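Local coordinates for protein beta-d-glucoside glucohydrolase (Hypocrea jecorina, PDB 3ZZ1) that probably catalyses the hydrolysis of terminal, non-reducing beta-D-glucosyl residues with release of beta-D-glucose, a step in cellulose degradation, at residues F75-Q80 / R125-F130; L378-G383 / L505-S510; V433-D438 / L456-N461; A437-G442 / H481-I486. All blocks are in the same frame, centred on the assembly; numbering follows the deposited sequence.

Contact 1 (F75-Q80 / R125-F130); sequences FTPGVQ and RNWEGF
The indole of Trp127 turns an edge, not a face, to Pro77: CB of the proline lies near the ring plane, 3.6 Å from Trp127 CE3, with its CG beside it. One face of that indole is occupied by its own segment, where Glu128 CG and, higher up, Arg125 O sit toward the rim. The second aromatic ring at the contact, Phe130, has CG beside the backbone N, anti to the carbonyl carbon (chi1 -64°), which helps bring CD1 obliquely to 3.1 Å from Gly78 O. Cut back to an alanine, Phe130 would probably leave a gap between helix 134-150, which its ring also touches, and the first turn of helix 78-83. A third flat group, the guanidinium of Arg125, holds Glu128 side-on and in its own plane, with Arg125 NE 2.8 Å from Glu128 OE2 and NH2 gripping the same oxygen. Val79 CG1 packs 3.3 Å from Trp127 O. A CB on Gly78 would probably run into Glu128 O. The N-terminus of helix 78-83, with Pro77 as N-cap, is thus packed on the 3-10 turn before helix 134-150, within the N-terminal, TIM-barrel-type domain. Val79 N is met directly by Trp127 O at 3.2 Å, and Gly78 N through a water that bonds Glu128 O; these two carbonyl oxygens probably complement the partly positive helix start.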
loop_
_atom_site.group_PDB
_atom_site.type_symbol
_atom_site.label_atom_id
_atom_site.label_comp_id
_atom_site.label_asym_id
_atom_site.label_seq_id
_atom_site.Cartn_x
_atom_site.Cartn_y
_atom_site.Cartn_z
ATOM N N PHE A 75 4.155 -7.016 10.313
ATOM C CA PHE A 75 4.738 -5.799 9.765
ATOM C C PHE A 75 3.688 -4.700 9.691
ATOM O O PHE A 75 2.485 -4.970 9.765
ATOM C CB PHE A 75 5.377 -6.063 8.397
ATOM C CG PHE A 75 6.587 -6.961 8.458
ATOM C CD1 PHE A 75 6.447 -8.346 8.379
ATOM C CD2 PHE A 75 7.863 -6.420 8.603
ATOM C CE1 PHE A 75 7.556 -9.182 8.435
ATOM C CE2 PHE A 75 8.984 -7.246 8.659
ATOM C CZ PHE A 75 8.832 -8.631 8.579
ATOM N N THR A 76 4.144 -3.456 9.584
ATOM C CA THR A 76 3.234 -2.335 9.413
ATOM C C THR A 76 2.493 -2.517 8.094
ATOM O O THR A 76 3.049 -3.096 7.157
ATOM C CB THR A 76 3.982 -0.986 9.381
ATOM O OG1 THR A 76 4.860 -0.946 8.247
ATOM C CG2 THR A 76 4.788 -0.778 10.664
ATOM N N PRO A 77 1.232 -2.048 8.023
ATOM C CA PRO A 77 0.539 -1.944 6.742
ATOM C C PRO A 77 1.348 -1.141 5.727
ATOM O O PRO A 77 2.170 -0.298 6.109
ATOM C CB PRO A 77 -0.725 -1.175 7.106
ATOM C CG PRO A 77 -1.018 -1.617 8.494
ATOM C CD PRO A 77 0.318 -1.793 9.156
ATOM N N GLY A 78 1.106 -1.401 4.448
ATOM C CA GLY A 78 1.753 -0.660 3.366
ATOM C C GLY A 78 1.631 0.853 3.475
ATOM O O GLY A 78 2.558 1.578 3.105
ATOM N N VAL A 79 0.497 1.335 3.984
ATOM C CA VAL A 79 0.265 2.784 4.091
ATOM C C VAL A 79 1.292 3.456 5.019
ATOM O O VAL A 79 1.765 4.567 4.740
ATOM C CB VAL A 79 -1.211 3.134 4.475
ATOM C CG1 VAL A 79 -1.515 2.810 5.943
ATOM C CG2 VAL A 79 -1.526 4.600 4.166
ATOM N N GLN A 80 1.657 2.759 6.097
ATOM C CA GLN A 80 2.664 3.257 7.032
ATOM C C GLN A 80 4.048 3.293 6.380
ATOM O O GLN A 80 4.801 4.253 6.566
ATOM C CB GLN A 80 2.685 2.419 8.314
ATOM C CG GLN A 80 3.373 3.104 9.498
ATOM C CD GLN A 80 2.585 4.291 10.044
ATOM O OE1 GLN A 80 1.487 4.592 9.579
ATOM N NE2 GLN A 80 3.144 4.960 11.046
ATOM N N ARG A 125 -10.057 -0.797 2.420
ATOM C CA ARG A 125 -8.769 -1.495 2.288
ATOM C C ARG A 125 -7.621 -0.630 1.770
ATOM O O ARG A 125 -6.535 -1.146 1.487
ATOM C CB ARG A 125 -8.921 -2.714 1.380
ATOM C CG ARG A 125 -9.858 -3.781 1.912
ATOM C CD ARG A 125 -9.884 -4.974 0.971
ATOM N NE ARG A 125 -8.663 -5.771 1.055
ATOM C CZ ARG A 125 -8.481 -6.933 0.436
ATOM N NH1 ARG A 125 -9.440 -7.448 -0.326
ATOM N NH2 ARG A 125 -7.339 -7.580 0.582
ATOM N N ASN A 126 -7.859 0.674 1.647
ATOM C CA ASN A 126 -6.835 1.613 1.184
ATOM C C ASN A 126 -5.530 1.530 1.977
ATOM O O ASN A 126 -4.447 1.688 1.414
ATOM C CB ASN A 126 -7.366 3.048 1.207
ATOM C CG ASN A 126 -8.507 3.276 0.225
ATOM O OD1 ASN A 126 -8.880 2.387 -0.544
ATOM N ND2 ASN A 126 -9.054 4.483 0.239
ATOM N N TRP A 127 -5.653 1.269 3.280
ATOM C CA TRP A 127 -4.514 1.144 4.197
ATOM C C TRP A 127 -3.535 0.024 3.832
ATOM O O TRP A 127 -2.374 0.058 4.247
ATOM C CB TRP A 127 -5.013 0.952 5.640
ATOM C CG TRP A 127 -5.860 -0.277 5.817
ATOM C CD1 TRP A 127 -7.212 -0.370 5.635
ATOM C CD2 TRP A 127 -5.416 -1.586 6.195
ATOM N NE1 TRP A 127 -7.636 -1.653 5.877
ATOM C CE2 TRP A 127 -6.554 -2.420 6.223
ATOM C CE3 TRP A 127 -4.166 -2.136 6.516
ATOM C CZ2 TRP A 127 -6.481 -3.775 6.554
ATOM C CZ3 TRP A 127 -4.095 -3.480 6.849
ATOM C CH2 TRP A 127 -5.245 -4.285 6.867
ATOM N N GLU A 128 -4.000 -0.974 3.077
ATOM C CA GLU A 128 -3.138 -2.081 2.644
ATOM C C GLU A 128 -2.176 -1.657 1.541
ATOM O O GLU A 128 -1.110 -2.256 1.374
ATOM C CB GLU A 128 -3.960 -3.272 2.167
ATOM C CG GLU A 128 -4.796 -3.921 3.237
ATOM C CD GLU A 128 -5.210 -5.324 2.864
ATOM O OE1 GLU A 128 -4.319 -6.203 2.781
ATOM O OE2 GLU A 128 -6.424 -5.548 2.665
ATOM N N GLY A 129 -2.568 -0.625 0.793
ATOM C CA GLY A 129 -1.763 -0.080 -0.288
ATOM C C GLY A 129 -0.727 0.918 0.190
ATOM O O GLY A 129 -0.229 0.822 1.308
ATOM N N PHE A 130 -0.402 1.883 -0.662
ATOM C CA PHE A 130 0.690 2.819 -0.381
ATOM C C PHE A 130 0.295 4.289 -0.519
ATOM O O PHE A 130 1.136 5.134 -0.833
ATOM C CB PHE A 130 1.891 2.518 -1.285
ATOM C CG PHE A 130 2.516 1.171 -1.044
ATOM C CD1 PHE A 130 3.255 0.926 0.114
ATOM C CD2 PHE A 130 2.384 0.154 -1.984
ATOM C CE1 PHE A 130 3.841 -0.317 0.336
ATOM C CE2 PHE A 130 2.965 -1.092 -1.773
ATOM C CZ PHE A 130 3.698 -1.331 -0.606
HETATM O O HOH W 1 -0.395 -3.701 3.786
#

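Contact 2 (L378-G383 / L505-S510); sequences LGMGWG and LPSQES
Leu505 meets residues 378-380 with its CB and one of its two branches. Its CB rests 3.6 Å from Gly379 O; beyond CG the branches part, CD2 packing 3.9 Å from Met380 CA and 4.0 Å from Leu378 CD2, while CD1 turns toward Trp127. Having CG beside the backbone N, anti to the carbonyl carbon (chi1 -59°), is what points the fork at this loop. The backbones come closest at Gly379 and Ser507, where a CB on the glycine would press against Ser507 CA. Here Ser507 N donates to Gly379 O at 3.1 Å, in the carbonyl plane and on a lone pair, though the angle at the hydrogen, 137°, is far from straight. Met380 bends back at its last torsion and lays CE 3.6 Å from Ser507 OG; the hydroxyl finds its polar partner in Ala74 O. At the other end a water donates to Leu378 O and lies 2.7 Å from Ser510 OG, linking the first loop to the start of helix 510-518. Both segments are loops of the C-terminal alpha/beta sandwich of family 3 glycoside hydrolases, one after strand 348-352 and one after strand 497-502 of its mainly parallel sheet.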
loop_
_atom_site.group_PDB
_atom_site.type_symbol
_atom_site.label_atom_id
_atom_site.label_comp_id
_atom_site.label_asym_id
_atom_site.label_seq_id
_atom_site.Cartn_x
_atom_site.Cartn_y
_atom_site.Cartn_z
ATOM N N LEU A 378 -4.814 0.127 18.283
ATOM C CA LEU A 378 -4.990 -0.271 16.888
ATOM C C LEU A 378 -3.651 -0.310 16.141
ATOM O O LEU A 378 -2.862 0.630 16.221
ATOM C CB LEU A 378 -5.941 0.718 16.195
ATOM C CG LEU A 378 -6.330 0.459 14.735
ATOM C CD1 LEU A 378 -7.248 -0.758 14.600
ATOM C CD2 LEU A 378 -6.987 1.690 14.148
ATOM N N GLY A 379 -3.412 -1.389 15.403
ATOM C CA GLY A 379 -2.172 -1.546 14.651
ATOM C C GLY A 379 -2.349 -1.740 13.154
ATOM O O GLY A 379 -1.385 -1.638 12.391
ATOM N N MET A 380 -3.578 -2.030 12.736
ATOM C CA MET A 380 -3.905 -2.281 11.327
ATOM C C MET A 380 -5.410 -2.458 11.158
ATOM O O MET A 380 -6.135 -2.611 12.142
ATOM C CB MET A 380 -3.193 -3.537 10.818
ATOM C CG MET A 380 -3.675 -4.837 11.466
ATOM S SD MET A 380 -2.627 -6.245 11.072
ATOM C CE MET A 380 -1.050 -5.689 11.731
ATOM N N GLY A 381 -5.864 -2.470 9.908
ATOM C CA GLY A 381 -7.268 -2.724 9.601
ATOM C C GLY A 381 -7.598 -4.204 9.615
ATOM O O GLY A 381 -6.789 -5.027 10.044
ATOM N N TRP A 382 -8.789 -4.550 9.137
ATOM C CA TRP A 382 -9.255 -5.932 9.196
ATOM C C TRP A 382 -9.379 -6.616 7.830
ATOM O O TRP A 382 -9.393 -5.960 6.786
ATOM C CB TRP A 382 -10.562 -6.044 9.997
ATOM C CG TRP A 382 -11.804 -5.471 9.355
ATOM C CD1 TRP A 382 -12.505 -5.994 8.302
ATOM C CD2 TRP A 382 -12.513 -4.293 9.760
ATOM N NE1 TRP A 382 -13.587 -5.199 8.011
ATOM C CE2 TRP A 382 -13.621 -4.153 8.892
ATOM C CE3 TRP A 382 -12.317 -3.337 10.768
ATOM C CZ2 TRP A 382 -14.530 -3.093 9.000
ATOM C CZ3 TRP A 382 -13.220 -2.285 10.877
ATOM C CH2 TRP A 382 -14.312 -2.170 9.994
ATOM N N GLY A 383 -9.455 -7.944 7.856
ATOM C CA GLY A 383 -9.673 -8.734 6.650
ATOM C C GLY A 383 -8.529 -9.683 6.393
ATOM O O GLY A 383 -7.795 -10.043 7.317
ATOM N N LEU A 505 -0.708 3.514 11.262
ATOM C CA LEU A 505 -0.940 2.119 11.633
ATOM C C LEU A 505 0.388 1.414 11.893
ATOM O O LEU A 505 1.038 0.940 10.962
ATOM C CB LEU A 505 -1.753 1.388 10.563
ATOM C CG LEU A 505 -3.137 1.938 10.218
ATOM C CD1 LEU A 505 -3.578 1.392 8.878
ATOM C CD2 LEU A 505 -4.167 1.636 11.312
ATOM N N PRO A 506 0.796 1.360 13.172
ATOM C CA PRO A 506 2.152 0.981 13.575
ATOM C C PRO A 506 2.394 -0.511 13.812
ATOM O O PRO A 506 3.541 -0.919 14.030
ATOM C CB PRO A 506 2.329 1.741 14.889
ATOM C CG PRO A 506 0.960 1.791 15.461
ATOM C CD PRO A 506 0.022 1.912 14.301
ATOM N N SER A 507 1.333 -1.309 13.783
ATOM C CA SER A 507 1.415 -2.726 14.148
ATOM C C SER A 507 1.997 -2.920 15.564
ATOM O O SER A 507 1.763 -2.092 16.455
ATOM C CB SER A 507 2.197 -3.518 13.097
ATOM O OG SER A 507 2.116 -4.902 13.356
ATOM N N GLN A 508 2.768 -3.991 15.750
ATOM C CA GLN A 508 3.238 -4.440 17.070
ATOM C C GLN A 508 4.144 -3.462 17.828
ATOM O O GLN A 508 4.293 -3.576 19.047
ATOM C CB GLN A 508 3.935 -5.801 16.942
ATOM C CG GLN A 508 5.221 -5.768 16.123
ATOM C CD GLN A 508 5.640 -7.132 15.611
ATOM O OE1 GLN A 508 4.820 -7.902 15.104
ATOM N NE2 GLN A 508 6.928 -7.427 15.713
ATOM N N GLU A 509 4.748 -2.516 17.113
ATOM C CA GLU A 509 5.699 -1.578 17.724
ATOM C C GLU A 509 5.078 -0.220 18.063
ATOM O O GLU A 509 5.794 0.752 18.306
ATOM C CB GLU A 509 6.938 -1.403 16.833
ATOM C CG GLU A 509 7.918 -2.571 16.886
ATOM C CD GLU A 509 8.620 -2.722 18.235
ATOM O OE1 GLU A 509 8.964 -1.703 18.866
ATOM O OE2 GLU A 509 8.835 -3.871 18.664
ATOM N N SER A 510 3.748 -0.169 18.094
ATOM C CA SER A 510 3.006 1.067 18.368
ATOM C C SER A 510 3.642 1.977 19.429
ATOM O O SER A 510 4.032 3.114 19.131
ATOM C CB SER A 510 1.563 0.741 18.769
ATOM O OG SER A 510 0.847 1.930 19.055
HETATM O O HOH W 2 -1.712 1.436 18.466
#

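Contact 3 (V433-D438 / L456-N461); sequences VFITAD and LDPWHN
In Trp459 the first torsion puts CG anti to the carbonyl carbon, beside the backbone N (chi1 -77°), and with chi2 at 36° one face of the indole lies along Ala437 and Asp438. The setting is the beta-alpha connection of the alpha/beta sandwich: strand 430-437 ends, a long loop follows, and residues 456-461 fold back over the strand end just before helix 462-472 begins. The loop runs across the strand, the direction from CA of residue 457 to that of 460 standing 103° from that between residues 435 and 438. Two CH-pi contacts divide the indole between them. Ala437 CA stands over the five-membered ring, and Asp438 CB sits 3.8 Å from the centroid of the six-membered ring, close to its normal. The amide of Asp438 lies over the same face, while the carbonyl oxygen of Asp457 approaches the ring edge in plane. Further back in the strand, Ile435 and Pro458 lie side by side and point the same way, Ile435 CD1 3.9 Å from Pro458 CG. Thr436 O is met twice: Trp459 N donates to it at 2.8 Å, and Pro458 CA offers a weaker C-H contact at 3.5 Å. Beyond the segments, Asp374 ties the two sides together, its carboxylate bonding Thr436 OG1 and its backbone oxygen bonding His460 NE2. A water bridges the two backbones, accepting from Thr436 N at 2.9 Å and donating to Trp459 O at 2.6 Å.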
loop_
_atom_site.group_PDB
_atom_site.type_symbol
_atom_site.label_atom_id
_atom_site.label_comp_id
_atom_site.label_asym_id
_atom_site.label_seq_id
_atom_site.Cartn_x
_atom_site.Cartn_y
_atom_site.Cartn_z
ATOM N N VAL A 433 -4.354 12.298 24.488
ATOM C CA VAL A 433 -5.620 11.620 24.179
ATOM C C VAL A 433 -5.480 10.733 22.944
ATOM O O VAL A 433 -4.937 11.156 21.915
ATOM C CB VAL A 433 -6.787 12.624 23.977
ATOM C CG1 VAL A 433 -8.132 11.899 23.917
ATOM C CG2 VAL A 433 -6.816 13.641 25.090
ATOM N N PHE A 434 -5.982 9.505 23.054
ATOM C CA PHE A 434 -5.836 8.498 22.006
ATOM C C PHE A 434 -7.154 8.185 21.324
ATOM O O PHE A 434 -8.102 7.704 21.954
ATOM C CB PHE A 434 -5.207 7.222 22.569
ATOM C CG PHE A 434 -3.753 7.369 22.901
ATOM C CD1 PHE A 434 -3.353 7.938 24.104
ATOM C CD2 PHE A 434 -2.780 6.965 21.999
ATOM C CE1 PHE A 434 -2.006 8.088 24.407
ATOM C CE2 PHE A 434 -1.437 7.111 22.300
ATOM C CZ PHE A 434 -1.050 7.676 23.508
ATOM N N ILE A 435 -7.206 8.481 20.029
ATOM C CA ILE A 435 -8.397 8.250 19.221
ATOM C C ILE A 435 -8.052 7.417 17.987
ATOM O O ILE A 435 -6.886 7.340 17.588
ATOM C CB ILE A 435 -9.114 9.578 18.827
ATOM C CG1 ILE A 435 -8.252 10.415 17.875
ATOM C CG2 ILE A 435 -9.521 10.374 20.080
ATOM C CD1 ILE A 435 -8.946 11.650 17.323
ATOM N N THR A 436 -9.066 6.780 17.402
ATOM C CA THR A 436 -8.871 5.891 16.258
ATOM C C THR A 436 -9.995 5.987 15.229
ATOM O O THR A 436 -11.078 6.509 15.509
ATOM C CB THR A 436 -8.799 4.400 16.679
ATOM O OG1 THR A 436 -10.016 4.026 17.336
ATOM C CG2 THR A 436 -7.596 4.106 17.582
ATOM N N ALA A 437 -9.703 5.485 14.033
ATOM C CA ALA A 437 -10.714 5.069 13.070
ATOM C C ALA A 437 -10.213 3.794 12.396
ATOM O O ALA A 437 -9.011 3.633 12.175
ATOM C CB ALA A 437 -10.986 6.154 12.054
ATOM N N ASP A 438 -11.139 2.890 12.093
ATOM C CA ASP A 438 -10.804 1.571 11.574
ATOM C C ASP A 438 -11.623 1.292 10.317
ATOM O O ASP A 438 -12.639 1.951 10.071
ATOM C CB ASP A 438 -11.070 0.500 12.651
ATOM C CG ASP A 438 -10.216 -0.763 12.473
ATOM O OD1 ASP A 438 -9.444 -0.852 11.495
ATOM O OD2 ASP A 438 -10.317 -1.678 13.327
ATOM N N LEU A 456 -16.097 9.944 8.253
ATOM C CA LEU A 456 -14.707 10.296 8.496
ATOM C C LEU A 456 -14.499 10.862 9.913
ATOM O O LEU A 456 -13.578 11.646 10.155
ATOM C CB LEU A 456 -14.202 11.257 7.408
ATOM C CG LEU A 456 -14.281 10.762 5.952
ATOM C CD1 LEU A 456 -13.898 11.864 4.971
ATOM C CD2 LEU A 456 -13.429 9.518 5.709
ATOM N N ASP A 457 -15.357 10.438 10.840
ATOM C CA ASP A 457 -15.251 10.818 12.249
ATOM C C ASP A 457 -14.437 9.793 13.042
ATOM O O ASP A 457 -14.380 8.617 12.658
ATOM C CB ASP A 457 -16.646 10.961 12.876
ATOM C CG ASP A 457 -17.452 12.103 12.268
ATOM O OD1 ASP A 457 -16.842 13.087 11.807
ATOM O OD2 ASP A 457 -18.698 12.016 12.248
ATOM N N PRO A 458 -13.808 10.229 14.152
ATOM C CA PRO A 458 -13.163 9.270 15.039
ATOM C C PRO A 458 -14.192 8.294 15.591
ATOM O O PRO A 458 -15.335 8.684 15.843
ATOM C CB PRO A 458 -12.621 10.150 16.172
ATOM C CG PRO A 458 -12.480 11.495 15.573
ATOM C CD PRO A 458 -13.611 11.617 14.611
ATOM N N TRP A 459 -13.791 7.034 15.744
ATOM C CA TRP A 459 -14.621 6.013 16.366
ATOM C C TRP A 459 -14.723 6.262 17.870
ATOM O O TRP A 459 -14.002 7.104 18.418
ATOM C CB TRP A 459 -14.014 4.633 16.125
ATOM C CG TRP A 459 -14.222 4.070 14.743
ATOM C CD1 TRP A 459 -14.227 4.758 13.561
ATOM C CD2 TRP A 459 -14.415 2.689 14.403
ATOM N NE1 TRP A 459 -14.429 3.893 12.508
ATOM C CE2 TRP A 459 -14.543 2.618 12.994
ATOM C CE3 TRP A 459 -14.500 1.506 15.152
ATOM C CZ2 TRP A 459 -14.759 1.409 12.319
ATOM C CZ3 TRP A 459 -14.713 0.303 14.479
ATOM C CH2 TRP A 459 -14.837 0.268 13.073
ATOM N N HIS A 460 -15.621 5.528 18.529
ATOM C CA HIS A 460 -15.741 5.536 19.993
ATOM C C HIS A 460 -15.865 6.933 20.597
ATOM O O HIS A 460 -15.304 7.204 21.666
ATOM C CB HIS A 460 -14.547 4.830 20.644
ATOM C CG HIS A 460 -14.240 3.486 20.069
ATOM N ND1 HIS A 460 -15.190 2.497 19.929
ATOM C CD2 HIS A 460 -13.077 2.956 19.627
ATOM C CE1 HIS A 460 -14.627 1.422 19.412
ATOM N NE2 HIS A 460 -13.346 1.673 19.220
ATOM N N ASN A 461 -16.579 7.816 19.904
ATOM C CA ASN A 461 -16.868 9.154 20.415
ATOM C C ASN A 461 -15.605 9.993 20.655
ATOM O O ASN A 461 -15.560 10.833 21.559
ATOM C CB ASN A 461 -17.703 9.050 21.700
ATOM C CG ASN A 461 -18.989 9.839 21.618
ATOM O OD1 ASN A 461 -19.797 9.636 20.703
ATOM N ND2 ASN A 461 -19.199 10.735 22.581
HETATM O O HOH W 3 -11.464 7.311 18.971
#

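Contact 4 (A437-G442 / H481-I486); sequences ADSGEG and HSVGAI
Ala437 and Ser482 form a parallel beta bridge, the alanine bonding to the residues that flank its partner: Ala437 N donates to His481 O, and Val483 N donates to Ala437 O at 3.3 Å and 160°, from above the carbonyl plane. The same oxygen also receives a C-H contact from Ser482 CA at 3.4 Å. The methyl of Ala437 fits between two side chains, its CB 3.5 Å from Ser482 OG and 3.7 Å from Ile486 CD1. Ser482 swings OG anti to its backbone N (chi1 -173°), which carries the hydroxyl forward along its own chain to donate to Gly484 O at 2.6 Å, in the carbonyl plane and on a lone pair. Loss of that hydroxyl from Ser482, as in an alanine, would probably leave Gly484 O without this donor and take away the contact with the Ala437 methyl. Val483 works in the other direction, wedging its two methyls against the chain leaving Ala437: CG2 lies 3.3 Å from Ser439 OG, and CG1 is 3.7 Å from Asp438 OD1. That carboxylate oxygen also accepts from Ser439 N, met from above the carboxylate plane, while Ser439 OG bonds Gly124 O of the N-terminal domain. Strands 430-437 and 476-482, with helix 462-472 between them in sequence, make a beta-alpha-beta crossover; Trp502 of strand 497-502, next in the sheet, packs on Ser482 and Ile486.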
loop_
_atom_site.group_PDB
_atom_site.type_symbol
_atom_site.label_atom_id
_atom_site.label_comp_id
_atom_site.label_asym_id
_atom_site.label_seq_id
_atom_site.Cartn_x
_atom_site.Cartn_y
_atom_site.Cartn_z
ATOM N N ALA A 437 -9.703 5.485 14.033
ATOM C CA ALA A 437 -10.714 5.069 13.070
ATOM C C ALA A 437 -10.213 3.794 12.396
ATOM O O ALA A 437 -9.011 3.633 12.175
ATOM C CB ALA A 437 -10.986 6.154 12.054
ATOM N N ASP A 438 -11.139 2.890 12.093
ATOM C CA ASP A 438 -10.804 1.571 11.574
ATOM C C ASP A 438 -11.623 1.292 10.317
ATOM O O ASP A 438 -12.639 1.951 10.071
ATOM C CB ASP A 438 -11.070 0.500 12.651
ATOM C CG ASP A 438 -10.216 -0.763 12.473
ATOM O OD1 ASP A 438 -9.444 -0.852 11.495
ATOM O OD2 ASP A 438 -10.317 -1.678 13.327
ATOM N N SER A 439 -11.153 0.340 9.513
ATOM C CA SER A 439 -11.878 -0.168 8.338
ATOM C C SER A 439 -11.228 -1.470 7.864
ATOM O O SER A 439 -10.153 -1.845 8.346
ATOM C CB SER A 439 -11.922 0.868 7.203
ATOM O OG SER A 439 -10.679 0.967 6.529
ATOM N N GLY A 440 -11.871 -2.162 6.929
ATOM C CA GLY A 440 -11.283 -3.386 6.389
ATOM C C GLY A 440 -12.022 -4.005 5.225
ATOM O O GLY A 440 -12.824 -3.351 4.561
ATOM N N GLU A 441 -11.743 -5.283 4.989
ATOM C CA GLU A 441 -12.327 -6.027 3.878
ATOM C C GLU A 441 -13.820 -6.276 4.094
ATOM O O GLU A 441 -14.272 -6.484 5.223
ATOM C CB GLU A 441 -11.578 -7.343 3.683
ATOM C CG GLU A 441 -11.817 -7.997 2.328
ATOM C CD GLU A 441 -10.868 -9.140 2.057
ATOM O OE1 GLU A 441 -9.845 -9.251 2.767
ATOM O OE2 GLU A 441 -11.144 -9.922 1.125
ATOM N N GLY A 442 -14.570 -6.277 2.999
ATOM C CA GLY A 442 -16.022 -6.168 3.053
ATOM C C GLY A 442 -16.823 -7.402 3.422
ATOM O O GLY A 442 -18.008 -7.477 3.091
ATOM N N HIS A 481 -4.567 6.986 15.687
ATOM C CA HIS A 481 -4.214 5.789 14.931
ATOM C C HIS A 481 -5.365 5.460 13.990
ATOM O O HIS A 481 -6.483 5.213 14.431
ATOM C CB HIS A 481 -3.901 4.611 15.861
ATOM C CG HIS A 481 -2.638 4.784 16.651
ATOM N ND1 HIS A 481 -2.627 5.271 17.941
ATOM C CD2 HIS A 481 -1.345 4.540 16.331
ATOM C CE1 HIS A 481 -1.383 5.318 18.381
ATOM N NE2 HIS A 481 -0.584 4.881 17.425
ATOM N N SER A 482 -5.092 5.460 12.689
ATOM C CA SER A 482 -6.169 5.426 11.707
ATOM C C SER A 482 -5.805 4.803 10.364
ATOM O O SER A 482 -4.695 4.986 9.856
ATOM C CB SER A 482 -6.701 6.842 11.475
ATOM O OG SER A 482 -7.856 6.814 10.656
ATOM N N VAL A 483 -6.778 4.090 9.801
ATOM C CA VAL A 483 -6.714 3.498 8.467
ATOM C C VAL A 483 -6.766 4.529 7.338
ATOM O O VAL A 483 -6.557 4.187 6.174
ATOM C CB VAL A 483 -7.884 2.512 8.245
ATOM C CG1 VAL A 483 -7.686 1.250 9.069
ATOM C CG2 VAL A 483 -9.218 3.181 8.574
ATOM N N GLY A 484 -7.066 5.780 7.677
ATOM C CA GLY A 484 -7.198 6.838 6.676
ATOM C C GLY A 484 -7.634 8.168 7.257
ATOM O O GLY A 484 -7.771 8.308 8.479
ATOM N N ALA A 485 -7.858 9.138 6.370
ATOM C CA ALA A 485 -8.228 10.499 6.750
ATOM C C ALA A 485 -9.420 10.569 7.696
ATOM O O ALA A 485 -10.401 9.845 7.538
ATOM C CB ALA A 485 -8.490 11.343 5.517
ATOM N N ILE A 486 -9.293 11.443 8.687
ATOM C CA ILE A 486 -10.356 11.782 9.618
ATOM C C ILE A 486 -10.483 13.293 9.546
ATOM O O ILE A 486 -9.472 13.987 9.448
ATOM C CB ILE A 486 -9.974 11.368 11.062
ATOM C CG1 ILE A 486 -10.031 9.851 11.226
ATOM C CG2 ILE A 486 -10.846 12.073 12.117
ATOM C CD1 ILE A 486 -9.255 9.349 12.438
#

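Contact 1 belongs to the N-terminal, TIM-barrel-type domain and closes before the others open; contacts 3 and 4 are nested inside the loop that contact 2 closes, all within the C-terminal domain. Contacts 3 and 4 share Ala437 and Asp438 and the neighbouring strands 430-437 and 476-482, their centres about 9 Å apart. Contact 1 lies about 9 Å from contact 2 and 10 Å from contact 4, centre to centre; Pro77, Gln80 and Trp127 touch contact 2, while Trp127 and Arg125 touch contact 4. Contact 3 stands about 18 Å from it. The loops at the strand ends thus join the two domains, the interface where family 3 glucosidases generally form their active site.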